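Local atomic coordinates of nucleoside-diphosphate sugar epimerase (SulA family) (Corynebacterium glutamicum, PDB entry 3OH8), a protein that probably acts as a nucleoside-diphosphate sugar epimerase of the SulA family, with an NAD-dependent epimerase/dehydratase domain of the Rossmann type. Residues Gly120-Ala123 and Tyr124-Thr127; Ser137-Ser140 and Thr141-Gly145; Ala165-Thr169 and Gly170-Val174; Trp339-Ile342 and Asp343-Thr346; Ile348-Arg351 and Ala352-Ala356. All blocks are in the same frame, centred on the assembly; numbering follows the deposited sequence.

Contact 1 (Gly120-Ala123 and Tyr124-Thr127); sequences GMFA and YRQT
Phe122 and Arg125 pack side by side within one turn of helix 119-139, which lies against the antiparallel sheet near the N-terminus of the chain; the contact is local, between residues three and four apart. The Arg125 side chain runs the same way as the ring, and its CD comes within 3.6 Å of Phe122 CE1, while ring and guanidinium planes are turned 56° apart. A bend at chi3 (50°) turns the guanidinium aside after CD. The selenomethionine Met121, its chain fully extended, also reaches the same methylene, its CE 3.9 Å from Arg125 CD. The backbone itself is bonded from residue i+4 to residue i throughout, for example from Arg125 N to Met121 O at 3.1 Å. Phe122 and Arg125 both touch His92 in strand 91-99, and the Tyr124 ring stacks on His438. Thr127 OG1 hydrogen-bonds Glu443 OE1 and lies 3.0 Å from Ala123 O, at the end of the segment where the helix meets the loop that carries Glu443. This is regular alpha-helical geometry, in a long helix packed on the face of an antiparallel sheet.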
loop_
_atom_site.group_PDB
_atom_site.type_symbol
_atom_site.label_atom_id
_atom_site.label_comp_id
_atom_site.label_asym_id
_atom_site.label_seq_id
_atom_site.Cartn_x
_atom_site.Cartn_y
_atom_site.Cartn_z
ATOM N N GLY A 120 -5.032 17.729 -1.144
ATOM C CA GLY A 120 -4.933 16.342 -1.576
ATOM C C GLY A 120 -3.920 15.551 -0.765
ATOM O O GLY A 120 -4.219 14.469 -0.262
HETATM N N MSE A 121 -2.717 16.100 -0.649
HETATM C CA MSE A 121 -1.652 15.493 0.137
HETATM C C MSE A 121 -2.137 15.152 1.536
HETATM O O MSE A 121 -1.934 14.040 2.020
HETATM C CB MSE A 121 -0.467 16.454 0.258
HETATM C CG MSE A 121 0.597 16.019 1.284
HETATM SE SE MSE A 121 2.073 17.091 1.399
HETATM C CE MSE A 121 2.959 16.276 2.718
ATOM N N PHE A 122 -2.773 16.114 2.196
ATOM C CA PHE A 122 -3.177 15.869 3.572
ATOM C C PHE A 122 -4.369 14.954 3.728
ATOM O O PHE A 122 -4.434 14.186 4.683
ATOM C CB PHE A 122 -3.284 17.166 4.367
ATOM C CG PHE A 122 -1.957 17.624 4.851
ATOM C CD1 PHE A 122 -1.380 17.023 5.959
ATOM C CD2 PHE A 122 -1.222 18.546 4.131
ATOM C CE1 PHE A 122 -0.106 17.391 6.386
ATOM C CE2 PHE A 122 0.047 18.922 4.550
ATOM C CZ PHE A 122 0.605 18.340 5.675
ATOM N N ALA A 123 -5.286 14.994 2.772
ATOM C CA ALA A 123 -6.403 14.065 2.797
ATOM C C ALA A 123 -5.858 12.631 2.723
ATOM O O ALA A 123 -6.372 11.727 3.395
ATOM C CB ALA A 123 -7.363 14.344 1.634
ATOM N N TYR A 124 -4.810 12.434 1.920
ATOM C CA TYR A 124 -4.173 11.114 1.803
ATOM C C TYR A 124 -3.493 10.689 3.108
ATOM O O TYR A 124 -3.698 9.571 3.593
ATOM C CB TYR A 124 -3.132 11.084 0.666
ATOM C CG TYR A 124 -2.473 9.726 0.549
ATOM C CD1 TYR A 124 -3.092 8.691 -0.164
ATOM C CD2 TYR A 124 -1.268 9.461 1.183
ATOM C CE1 TYR A 124 -2.513 7.431 -0.259
ATOM C CE2 TYR A 124 -0.669 8.197 1.092
ATOM C CZ TYR A 124 -1.299 7.191 0.365
ATOM O OH TYR A 124 -0.720 5.946 0.276
ATOM N N ARG A 125 -2.678 11.581 3.666
ATOM C CA ARG A 125 -2.008 11.314 4.933
ATOM C C ARG A 125 -3.011 10.910 6.016
ATOM O O ARG A 125 -2.770 9.951 6.754
ATOM C CB ARG A 125 -1.188 12.527 5.404
ATOM C CG ARG A 125 -0.008 12.917 4.526
ATOM C CD ARG A 125 0.776 14.094 5.155
ATOM N NE ARG A 125 1.092 13.824 6.560
ATOM C CZ ARG A 125 2.221 13.260 6.980
ATOM N NH1 ARG A 125 3.169 12.930 6.105
ATOM N NH2 ARG A 125 2.400 13.017 8.267
ATOM N N GLN A 126 -4.127 11.636 6.108
ATOM C CA GLN A 126 -5.166 11.345 7.107
ATOM C C GLN A 126 -5.878 10.000 6.877
ATOM O O GLN A 126 -5.988 9.170 7.794
ATOM C CB GLN A 126 -6.206 12.477 7.166
ATOM C CG GLN A 126 -5.621 13.847 7.490
ATOM C CD GLN A 126 -6.633 14.987 7.365
ATOM O OE1 GLN A 126 -6.425 16.066 7.917
ATOM N NE2 GLN A 126 -7.721 14.754 6.639
ATOM N N THR A 127 -6.386 9.788 5.668
ATOM C CA THR A 127 -7.083 8.530 5.376
ATOM C C THR A 127 -6.137 7.335 5.499
ATOM O O THR A 127 -6.501 6.298 6.048
ATOM C CB THR A 127 -7.780 8.531 3.981
ATOM O OG1 THR A 127 -6.827 8.838 2.958
ATOM C CG2 THR A 127 -8.880 9.588 3.949
#

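Contact 2 (Ser137-Ser140 and Thr141-Gly145); sequences SRTS and TLFDG
Thr141 and Leu142 fold back onto the last residues of helix 119-139 through bonds to its carbonyl oxygens. The hydroxyl of Thr141 donates to Arg138 O over 2.6 Å, approaching almost head-on to the carbonyl (C=O...OG1 angle 164°). A chi1 of 67°, which sets OG1 between the backbone N and the carbonyl carbon, turns the hydroxyl back toward the helix. Ser140 makes a similar return one residue earlier: its OG donates to Ser137 O at 2.6 Å, here in the carbonyl plane and on a lone pair. In both cases a side-chain hydroxyl reaches the carbonyl oxygen three residues back. Among the backbone bonds, Leu142 N donates to Thr139 O at 2.9 Å, closing a type I turn from Thr139 to Leu142.

The contacts of the Phe143 ring gather round Thr139: the carbonyl oxygen lies at the ring's edge, in plane, 3.5 Å from CD1, while the methyl CG2 approaches Phe143 CE1 at 4.1 Å. On the ring's face sits Gly145 N, 3.2 Å above the plane and displaced toward the rim, as the chain curls round the aromatic group. The hydroxyl of Thr139 turns away to Phe135 O, and beyond the segments Thr139 and Phe143 both meet Val354 of helix 342-354.

Here a long helix ends in a type I beta turn, with serine and threonine hydroxyls bonded to carbonyls of its final turn, before the chain continues to strand 149-153 of the Rossmann-type sheet.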
loop_
_atom_site.group_PDB
_atom_site.type_symbol
_atom_site.label_atom_id
_atom_site.label_comp_id
_atom_site.label_asym_id
_atom_site.label_seq_id
_atom_site.Cartn_x
_atom_site.Cartn_y
_atom_site.Cartn_z
ATOM N N SER A 137 -5.514 -3.117 13.745
ATOM C CA SER A 137 -6.394 -3.444 14.869
ATOM C C SER A 137 -7.248 -4.686 14.563
ATOM O O SER A 137 -7.288 -5.633 15.357
ATOM C CB SER A 137 -7.297 -2.251 15.180
ATOM O OG SER A 137 -8.200 -2.548 16.232
ATOM N N ARG A 138 -7.919 -4.686 13.408
ATOM C CA ARG A 138 -8.671 -5.862 12.957
ATOM C C ARG A 138 -7.771 -7.087 12.917
ATOM O O ARG A 138 -8.161 -8.187 13.321
ATOM C CB ARG A 138 -9.231 -5.651 11.544
ATOM C CG ARG A 138 -10.261 -4.551 11.434
ATOM C CD ARG A 138 -10.970 -4.589 10.079
ATOM N NE ARG A 138 -10.101 -4.362 8.911
ATOM C CZ ARG A 138 -9.834 -3.162 8.411
ATOM N NH1 ARG A 138 -10.309 -2.065 9.001
ATOM N NH2 ARG A 138 -9.070 -3.045 7.337
ATOM N N THR A 139 -6.563 -6.902 12.407
ATOM C CA THR A 139 -5.657 -8.035 12.210
ATOM C C THR A 139 -5.154 -8.588 13.544
ATOM O O THR A 139 -4.863 -9.779 13.658
ATOM C CB THR A 139 -4.475 -7.628 11.322
ATOM O OG1 THR A 139 -4.981 -7.186 10.052
ATOM C CG2 THR A 139 -3.515 -8.797 11.129
ATOM N N SER A 140 -5.075 -7.731 14.560
ATOM C CA SER A 140 -4.628 -8.180 15.872
ATOM C C SER A 140 -5.561 -9.263 16.414
ATOM O O SER A 140 -5.225 -9.953 17.372
ATOM C CB SER A 140 -4.562 -7.017 16.868
ATOM O OG SER A 140 -5.867 -6.645 17.302
ATOM N N THR A 141 -6.737 -9.418 15.816
ATOM C CA THR A 141 -7.666 -10.430 16.333
ATOM C C THR A 141 -7.391 -11.813 15.762
ATOM O O THR A 141 -8.027 -12.791 16.167
ATOM C CB THR A 141 -9.137 -10.079 16.061
ATOM O OG1 THR A 141 -9.392 -10.118 14.651
ATOM C CG2 THR A 141 -9.479 -8.696 16.629
ATOM N N LEU A 142 -6.425 -11.893 14.846
ATOM C CA LEU A 142 -6.211 -13.100 14.057
ATOM C C LEU A 142 -5.009 -13.904 14.507
ATOM O O LEU A 142 -4.825 -15.027 14.056
ATOM C CB LEU A 142 -6.066 -12.749 12.569
ATOM C CG LEU A 142 -7.243 -11.980 11.966
ATOM C CD1 LEU A 142 -6.933 -11.593 10.511
ATOM C CD2 LEU A 142 -8.525 -12.829 12.055
ATOM N N PHE A 143 -4.179 -13.332 15.375
ATOM C CA PHE A 143 -2.974 -14.029 15.804
ATOM C C PHE A 143 -2.457 -13.446 17.117
ATOM O O PHE A 143 -3.000 -12.455 17.623
ATOM C CB PHE A 143 -1.895 -13.982 14.703
ATOM C CG PHE A 143 -1.171 -12.653 14.609
ATOM C CD1 PHE A 143 -1.858 -11.485 14.310
ATOM C CD2 PHE A 143 0.196 -12.584 14.815
ATOM C CE1 PHE A 143 -1.191 -10.268 14.224
ATOM C CE2 PHE A 143 0.870 -11.377 14.739
ATOM C CZ PHE A 143 0.176 -10.212 14.450
ATOM N N ASP A 144 -1.410 -14.054 17.666
ATOM C CA ASP A 144 -0.933 -13.674 18.999
ATOM C C ASP A 144 -0.311 -12.274 19.069
ATOM O O ASP A 144 -0.125 -11.731 20.154
ATOM C CB ASP A 144 -0.008 -14.746 19.593
ATOM C CG ASP A 144 1.322 -14.872 18.848
ATOM O OD1 ASP A 144 1.680 -13.960 18.080
ATOM O OD2 ASP A 144 2.012 -15.888 19.055
ATOM N N GLY A 145 -0.017 -11.681 17.913
ATOM C CA GLY A 145 0.463 -10.306 17.859
ATOM C C GLY A 145 1.961 -10.125 18.062
ATOM O O GLY A 145 2.468 -9.001 18.048
#

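Contact 3 (Ala165-Thr169 and Gly170-Val174); sequences AQLQT and GGHEV
Leu167 and Val174 meet across the turn that joins helix 158-169 to strand 173-178, their side chains crossing at about a right angle with Leu167 CB 3.7 Å from Val174 CG2. Val174 holds CG1 anti to its nitrogen (chi1 176°), which leaves CG2 to face the helix. Leu167 is modelled off the staggered positions, chi2 nearly eclipsed at 6°, so the place of its methyls is less certain and the contact rests on CB. Gln168 extends past the same Val174 methyl, and its NE2 donates to a water at 3.3 Å that also accepts from Val174 N at 3.0 Å, bridging helix and strand.

At the helix end, Thr169 places OG1 between its own N and carbonyl carbon, from where it donates to Gln166 O at 2.7 Å. Gly170 N reaches that same oxygen, which therefore takes two donors. Gly171 has a positive phi of 92° and is the turning point of a Schellman motif: His172 N bonds to Leu167 O at 3.0 Å, and Gly171 N to Gln168 O. The His172 ring presents its edge to Leu167 O, while its ND1 is engaged by Leu148 N.

The turn is part of the beta-alpha-beta unit formed by strand 149-153, helix 158-169 and strand 173-178. Its chemistry implies a helix end where the oxygens of Gln166, Leu167 and Gln168 are satisfied within the turn, and that of Thr169 by Arg22 from outside, over an apolar seam between Leu167 and Val174.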
loop_
_atom_site.group_PDB
_atom_site.type_symbol
_atom_site.label_atom_id
_atom_site.label_comp_id
_atom_site.label_asym_id
_atom_site.label_seq_id
_atom_site.Cartn_x
_atom_site.Cartn_y
_atom_site.Cartn_z
ATOM N N ALA A 165 6.857 -1.834 3.820
ATOM C CA ALA A 165 6.610 -0.697 4.698
ATOM C C ALA A 165 5.495 -0.973 5.692
ATOM O O ALA A 165 5.575 -0.537 6.833
ATOM C CB ALA A 165 6.286 0.549 3.895
ATOM N N GLN A 166 4.442 -1.663 5.260
ATOM C CA GLN A 166 3.317 -1.935 6.150
ATOM C C GLN A 166 3.738 -2.887 7.266
ATOM O O GLN A 166 3.450 -2.648 8.431
ATOM C CB GLN A 166 2.143 -2.534 5.362
ATOM C CG GLN A 166 0.801 -2.472 6.084
ATOM C CD GLN A 166 -0.320 -3.039 5.218
ATOM O OE1 GLN A 166 -0.086 -3.439 4.077
ATOM N NE2 GLN A 166 -1.534 -3.085 5.760
ATOM N N LEU A 167 4.412 -3.976 6.897
ATOM C CA LEU A 167 4.956 -4.929 7.871
ATOM C C LEU A 167 5.828 -4.228 8.911
ATOM O O LEU A 167 5.708 -4.460 10.119
ATOM C CB LEU A 167 5.813 -5.973 7.162
ATOM C CG LEU A 167 5.294 -7.391 6.900
ATOM C CD1 LEU A 167 3.851 -7.595 7.267
ATOM C CD2 LEU A 167 5.561 -7.795 5.461
ATOM N N GLN A 168 6.740 -3.392 8.436
ATOM C CA GLN A 168 7.592 -2.658 9.358
ATOM C C GLN A 168 6.789 -1.740 10.278
ATOM O O GLN A 168 7.072 -1.668 11.471
ATOM C CB GLN A 168 8.679 -1.899 8.604
ATOM C CG GLN A 168 9.638 -2.845 7.886
ATOM C CD GLN A 168 10.543 -2.129 6.905
ATOM O OE1 GLN A 168 10.161 -1.119 6.317
ATOM N NE2 GLN A 168 11.745 -2.656 6.717
ATOM N N THR A 169 5.782 -1.042 9.762
ATOM C CA THR A 169 5.005 -0.192 10.677
ATOM C C THR A 169 4.198 -1.027 11.672
ATOM O O THR A 169 3.785 -0.534 12.722
ATOM C CB THR A 169 4.066 0.762 9.940
ATOM O OG1 THR A 169 3.207 0.007 9.072
ATOM C CG2 THR A 169 4.867 1.745 9.125
ATOM N N GLY A 170 3.988 -2.297 11.347
ATOM C CA GLY A 170 3.305 -3.208 12.246
ATOM C C GLY A 170 4.247 -3.842 13.253
ATOM O O GLY A 170 3.822 -4.600 14.119
ATOM N N GLY A 171 5.537 -3.561 13.138
ATOM C CA GLY A 171 6.485 -4.074 14.117
ATOM C C GLY A 171 7.098 -5.411 13.748
ATOM O O GLY A 171 7.812 -6.006 14.554
ATOM N N HIS A 172 6.815 -5.898 12.539
ATOM C CA HIS A 172 7.438 -7.123 12.056
ATOM C C HIS A 172 8.770 -6.843 11.394
ATOM O O HIS A 172 9.041 -5.716 10.990
ATOM C CB HIS A 172 6.519 -7.844 11.072
ATOM C CG HIS A 172 5.182 -8.176 11.647
ATOM N ND1 HIS A 172 4.992 -9.236 12.507
ATOM C CD2 HIS A 172 3.976 -7.581 11.500
ATOM C CE1 HIS A 172 3.719 -9.287 12.859
ATOM N NE2 HIS A 172 3.081 -8.296 12.263
ATOM N N GLU A 173 9.599 -7.876 11.274
ATOM C CA GLU A 173 10.894 -7.723 10.612
ATOM C C GLU A 173 10.814 -8.278 9.200
ATOM O O GLU A 173 10.244 -9.345 8.985
ATOM C CB GLU A 173 11.991 -8.460 11.376
ATOM C CG GLU A 173 12.195 -7.964 12.798
ATOM C CD GLU A 173 12.782 -6.565 12.846
ATOM O OE1 GLU A 173 13.752 -6.304 12.097
ATOM O OE2 GLU A 173 12.278 -5.731 13.634
ATOM N N VAL A 174 11.380 -7.548 8.251
ATOM C CA VAL A 174 11.411 -7.986 6.861
ATOM C C VAL A 174 12.843 -8.303 6.446
ATOM O O VAL A 174 13.748 -7.502 6.666
ATOM C CB VAL A 174 10.833 -6.909 5.913
ATOM C CG1 VAL A 174 10.969 -7.343 4.451
ATOM C CG2 VAL A 174 9.381 -6.652 6.242
HETATM O O HOH W 1 12.683 -4.951 8.833
#

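Contact 4 (Trp339-Ile342 and Asp343-Thr346); sequences WIAI and DDLT
With CG1 anti to the backbone N (chi1 -175°) and chi2 also extended, Ile340 stretches over the first turn of the following helix, laying CG1 3.7 Å from Asp344 CB and CD1 3.6 Å from Leu345 N. The motif is a strand-to-helix junction in the Rossmann-type domain, where strand 336-341 passes directly into helix 342-354 with Ala341 at the N-cap position. Leu345 takes the same first torsion (chi1 177°), and its side chain crosses that of Ile340 at about a right angle, CB 4.2 Å from Ile340 CD1.

The helix begins with two backbone bonds: the oxygen of Ala341 accepts from Leu345 N at 3.1 Å, and that of Ile342 from Thr346 N at 3.0 Å.

The buried acidic groups are met from outside the junction. Asp344 receives the backbone N-H groups of Arg428 on OD1 and Tyr429 on OD2, an arrangement that would favour a charged carboxylate, and Asp343 OD1 accepts from Gln128 NE2. Leu345 also rests on Thr304 and Ala307 of strand 298-308, which pairs in parallel with strand 336-341. On the other polar group of this turn, Thr346 OG1 is hydrogen-bonded to Gln166 OE1 of helix 158-169. A single water ties the strand end to the helix, accepting from Ala341 N and donating to Asp344 OD2 at 2.7 Å.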
loop_
_atom_site.group_PDB
_atom_site.type_symbol
_atom_site.label_atom_id
_atom_site.label_comp_id
_atom_site.label_asym_id
_atom_site.label_seq_id
_atom_site.Cartn_x
_atom_site.Cartn_y
_atom_site.Cartn_z
ATOM N N TRP A 339 -10.222 -5.652 -10.536
ATOM C CA TRP A 339 -9.309 -4.655 -9.968
ATOM C C TRP A 339 -9.246 -4.783 -8.456
ATOM O O TRP A 339 -10.153 -5.324 -7.839
ATOM C CB TRP A 339 -9.801 -3.248 -10.297
ATOM C CG TRP A 339 -11.107 -2.947 -9.633
ATOM C CD1 TRP A 339 -12.350 -3.251 -10.104
ATOM C CD2 TRP A 339 -11.306 -2.306 -8.362
ATOM N NE1 TRP A 339 -13.312 -2.843 -9.206
ATOM C CE2 TRP A 339 -12.699 -2.251 -8.129
ATOM C CE3 TRP A 339 -10.446 -1.774 -7.396
ATOM C CZ2 TRP A 339 -13.253 -1.688 -6.970
ATOM C CZ3 TRP A 339 -10.994 -1.207 -6.242
ATOM C CH2 TRP A 339 -12.385 -1.168 -6.045
ATOM N N ILE A 340 -8.174 -4.262 -7.866
ATOM C CA ILE A 340 -8.099 -4.122 -6.414
ATOM C C ILE A 340 -7.250 -2.889 -6.061
ATOM O O ILE A 340 -6.262 -2.593 -6.732
ATOM C CB ILE A 340 -7.518 -5.401 -5.753
ATOM C CG1 ILE A 340 -7.562 -5.269 -4.220
ATOM C CG2 ILE A 340 -6.096 -5.688 -6.286
ATOM C CD1 ILE A 340 -7.280 -6.564 -3.460
ATOM N N ALA A 341 -7.658 -2.149 -5.038
ATOM C CA ALA A 341 -6.882 -0.986 -4.595
ATOM C C ALA A 341 -5.591 -1.519 -4.018
ATOM O O ALA A 341 -5.583 -2.581 -3.388
ATOM C CB ALA A 341 -7.662 -0.193 -3.551
ATOM N N ILE A 342 -4.482 -0.831 -4.269
ATOM C CA ILE A 342 -3.209 -1.379 -3.818
ATOM C C ILE A 342 -3.207 -1.647 -2.301
ATOM O O ILE A 342 -2.646 -2.648 -1.839
ATOM C CB ILE A 342 -2.000 -0.531 -4.242
ATOM C CG1 ILE A 342 -0.714 -1.239 -3.805
ATOM C CG2 ILE A 342 -2.082 0.904 -3.690
ATOM C CD1 ILE A 342 0.543 -0.679 -4.438
ATOM N N ASP A 343 -3.850 -0.781 -1.529
ATOM C CA ASP A 343 -3.850 -0.972 -0.083
ATOM C C ASP A 343 -4.590 -2.249 0.298
ATOM O O ASP A 343 -4.184 -2.964 1.217
ATOM C CB ASP A 343 -4.450 0.231 0.640
ATOM C CG ASP A 343 -3.580 1.463 0.545
ATOM O OD1 ASP A 343 -2.350 1.341 0.714
ATOM O OD2 ASP A 343 -4.133 2.561 0.301
ATOM N N ASP A 344 -5.677 -2.550 -0.408
ATOM C CA ASP A 344 -6.382 -3.796 -0.134
ATOM C C ASP A 344 -5.542 -5.021 -0.478
ATOM O O ASP A 344 -5.643 -6.047 0.197
ATOM C CB ASP A 344 -7.737 -3.841 -0.829
ATOM C CG ASP A 344 -8.790 -3.059 -0.058
ATOM O OD1 ASP A 344 -8.920 -3.310 1.160
ATOM O OD2 ASP A 344 -9.470 -2.196 -0.652
ATOM N N LEU A 345 -4.707 -4.905 -1.511
ATOM C CA LEU A 345 -3.850 -6.013 -1.908
ATOM C C LEU A 345 -2.789 -6.289 -0.839
ATOM O O LEU A 345 -2.629 -7.440 -0.412
ATOM C CB LEU A 345 -3.206 -5.758 -3.271
ATOM C CG LEU A 345 -2.227 -6.830 -3.779
ATOM C CD1 LEU A 345 -2.908 -8.183 -3.859
ATOM C CD2 LEU A 345 -1.664 -6.445 -5.157
ATOM N N THR A 346 -2.081 -5.249 -0.387
ATOM C CA THR A 346 -1.125 -5.460 0.697
ATOM C C THR A 346 -1.816 -5.948 1.984
ATOM O O THR A 346 -1.279 -6.824 2.667
ATOM C CB THR A 346 -0.195 -4.237 0.957
ATOM O OG1 THR A 346 -0.964 -3.105 1.380
ATOM C CG2 THR A 346 0.571 -3.872 -0.322
HETATM O O HOH W 2 -9.970 -2.717 -3.253
#

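Contact 5 (Ile348-Arg351 and Ala352-Ala356); sequences IYYR and AIVDA
Arg351 and Asp355 form a salt bridge at the C-terminal end of helix 342-354, with two guanidinium nitrogens converging on one carboxylate oxygen. NE donates to Asp355 OD2 at 2.8 Å using the anti lone pair of that oxygen, and NH2 donates to the same OD2 at 3.0 Å, nearly in line with its C-O bond. OD2 lies in the guanidinium plane, and the two flat groups are only 21° apart. The straight run of Arg351 from CG to NE, with CG anti to the backbone N (chi1 -176°), carries the guanidinium along the helix to where Asp355, its own chi1 also -176°, points the same way. The third nitrogen, NH1, is taken up by His425 ND1, and the other carboxylate oxygen, OD1, accepts from Gln357 N.

This pair lies where the helix ends, in the Rossmann-type domain, with Asp355 the first residue to leave helical backbone angles. Regular bonds hold the turn before it: Ala352 N to Ile348 O and Ile353 N to Tyr349 O, each 2.9 Å. Val354 N is less well served, reaching Tyr350 O at 3.3 Å and Arg351 O at 3.2 Å through bonds that are both weak. Arg351 O makes a stronger bond with Asp355 N at 2.8 Å. Of the last-turn carbonyls, Ala352 O is bonded to Arg298 NH1, while Ile353 O has a weak bond from NH2 of the same arginine. Beside the backbone, Tyr350 CE1 comes 4.3 Å from Val354 CG1, and the tyrosine ring meets Phe135 edge-to-face.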
loop_
_atom_site.group_PDB
_atom_site.type_symbol
_atom_site.label_atom_id
_atom_site.label_comp_id
_atom_site.label_asym_id
_atom_site.label_seq_id
_atom_site.Cartn_x
_atom_site.Cartn_y
_atom_site.Cartn_z
ATOM N N ILE A 348 -4.233 -7.902 2.144
ATOM C CA ILE A 348 -4.469 -9.331 1.936
ATOM C C ILE A 348 -3.182 -10.123 2.127
ATOM O O ILE A 348 -3.183 -11.170 2.773
ATOM C CB ILE A 348 -5.129 -9.588 0.565
ATOM C CG1 ILE A 348 -6.580 -9.084 0.609
ATOM C CG2 ILE A 348 -5.114 -11.064 0.225
ATOM C CD1 ILE A 348 -7.225 -8.888 -0.769
ATOM N N TYR A 349 -2.074 -9.620 1.596
ATOM C CA TYR A 349 -0.789 -10.277 1.843
ATOM C C TYR A 349 -0.471 -10.319 3.333
ATOM O O TYR A 349 -0.081 -11.356 3.880
ATOM C CB TYR A 349 0.342 -9.564 1.088
ATOM C CG TYR A 349 0.528 -10.106 -0.324
ATOM C CD1 TYR A 349 1.209 -11.298 -0.544
ATOM C CD2 TYR A 349 0.041 -9.410 -1.431
ATOM C CE1 TYR A 349 1.387 -11.801 -1.846
ATOM C CE2 TYR A 349 0.210 -9.901 -2.722
ATOM C CZ TYR A 349 0.874 -11.099 -2.920
ATOM O OH TYR A 349 1.044 -11.583 -4.205
ATOM N N TYR A 350 -0.626 -9.166 3.973
ATOM C CA TYR A 350 -0.309 -9.008 5.388
ATOM C C TYR A 350 -1.156 -9.983 6.192
ATOM O O TYR A 350 -0.631 -10.754 6.998
ATOM C CB TYR A 350 -0.567 -7.550 5.783
ATOM C CG TYR A 350 -0.020 -7.101 7.120
ATOM C CD1 TYR A 350 -0.284 -7.810 8.278
ATOM C CD2 TYR A 350 0.723 -5.924 7.222
ATOM C CE1 TYR A 350 0.204 -7.369 9.519
ATOM C CE2 TYR A 350 1.211 -5.477 8.442
ATOM C CZ TYR A 350 0.945 -6.205 9.587
ATOM O OH TYR A 350 1.433 -5.756 10.798
ATOM N N ARG A 351 -2.462 -9.991 5.936
ATOM C CA ARG A 351 -3.332 -10.957 6.583
ATOM C C ARG A 351 -2.883 -12.398 6.342
ATOM O O ARG A 351 -2.858 -13.210 7.274
ATOM C CB ARG A 351 -4.791 -10.791 6.134
ATOM C CG ARG A 351 -5.714 -11.728 6.887
ATOM C CD ARG A 351 -7.187 -11.612 6.509
ATOM N NE ARG A 351 -7.932 -12.583 7.304
ATOM C CZ ARG A 351 -9.209 -12.477 7.644
ATOM N NH1 ARG A 351 -9.934 -11.443 7.238
ATOM N NH2 ARG A 351 -9.752 -13.414 8.414
ATOM N N ALA A 352 -2.556 -12.730 5.092
ATOM C CA ALA A 352 -2.131 -14.101 4.778
ATOM C C ALA A 352 -0.914 -14.498 5.616
ATOM O O ALA A 352 -0.804 -15.629 6.093
ATOM C CB ALA A 352 -1.818 -14.234 3.286
ATOM N N ILE A 353 0.005 -13.553 5.787
ATOM C CA ILE A 353 1.210 -13.806 6.560
ATOM C C ILE A 353 0.900 -14.249 7.992
ATOM O O ILE A 353 1.471 -15.234 8.481
ATOM C CB ILE A 353 2.131 -12.565 6.565
ATOM C CG1 ILE A 353 2.710 -12.332 5.165
ATOM C CG2 ILE A 353 3.226 -12.700 7.610
ATOM C CD1 ILE A 353 3.461 -10.994 5.050
ATOM N N VAL A 354 -0.022 -13.552 8.650
ATOM C CA VAL A 354 -0.277 -13.777 10.086
ATOM C C VAL A 354 -1.471 -14.680 10.406
ATOM O O VAL A 354 -1.555 -15.229 11.502
ATOM C CB VAL A 354 -0.439 -12.434 10.867
ATOM C CG1 VAL A 354 0.698 -11.478 10.543
ATOM C CG2 VAL A 354 -1.761 -11.776 10.539
ATOM N N ASP A 355 -2.378 -14.856 9.448
ATOM C CA ASP A 355 -3.645 -15.539 9.708
ATOM C C ASP A 355 -3.627 -16.971 9.179
ATOM O O ASP A 355 -3.755 -17.203 7.977
ATOM C CB ASP A 355 -4.800 -14.745 9.081
ATOM C CG ASP A 355 -6.171 -15.334 9.393
ATOM O OD1 ASP A 355 -6.258 -16.325 10.149
ATOM O OD2 ASP A 355 -7.165 -14.791 8.871
ATOM N N ALA A 356 -3.467 -17.929 10.083
ATOM C CA ALA A 356 -3.394 -19.329 9.689
ATOM C C ALA A 356 -4.685 -19.841 9.031
ATOM O O ALA A 356 -4.701 -20.952 8.524
ATOM C CB ALA A 356 -3.024 -20.200 10.879
#

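In the fold
Along the chain the five contacts follow one another in series. Contacts 1 and 2 share helix 119-139, with centres about 26 Å apart, so this helix spans from the N-terminal antiparallel sheet to the Rossmann-type domain. Contacts 4 and 5 share helix 342-354, centres about 14 Å apart. Contact 3, at the end of helix 158-169, touches both: Gln166 probably hydrogen-bonds Thr346, and Leu167 packs on Tyr350. Contact 2 joins this cluster through Phe143, which meets His172 and Val354, and its centre is about 10 Å from that of contact 5. Contacts 2 to 5 thus form a connected region, whereas contact 1 touches none of them and lies apart, on the N-terminal part of helix 119-139.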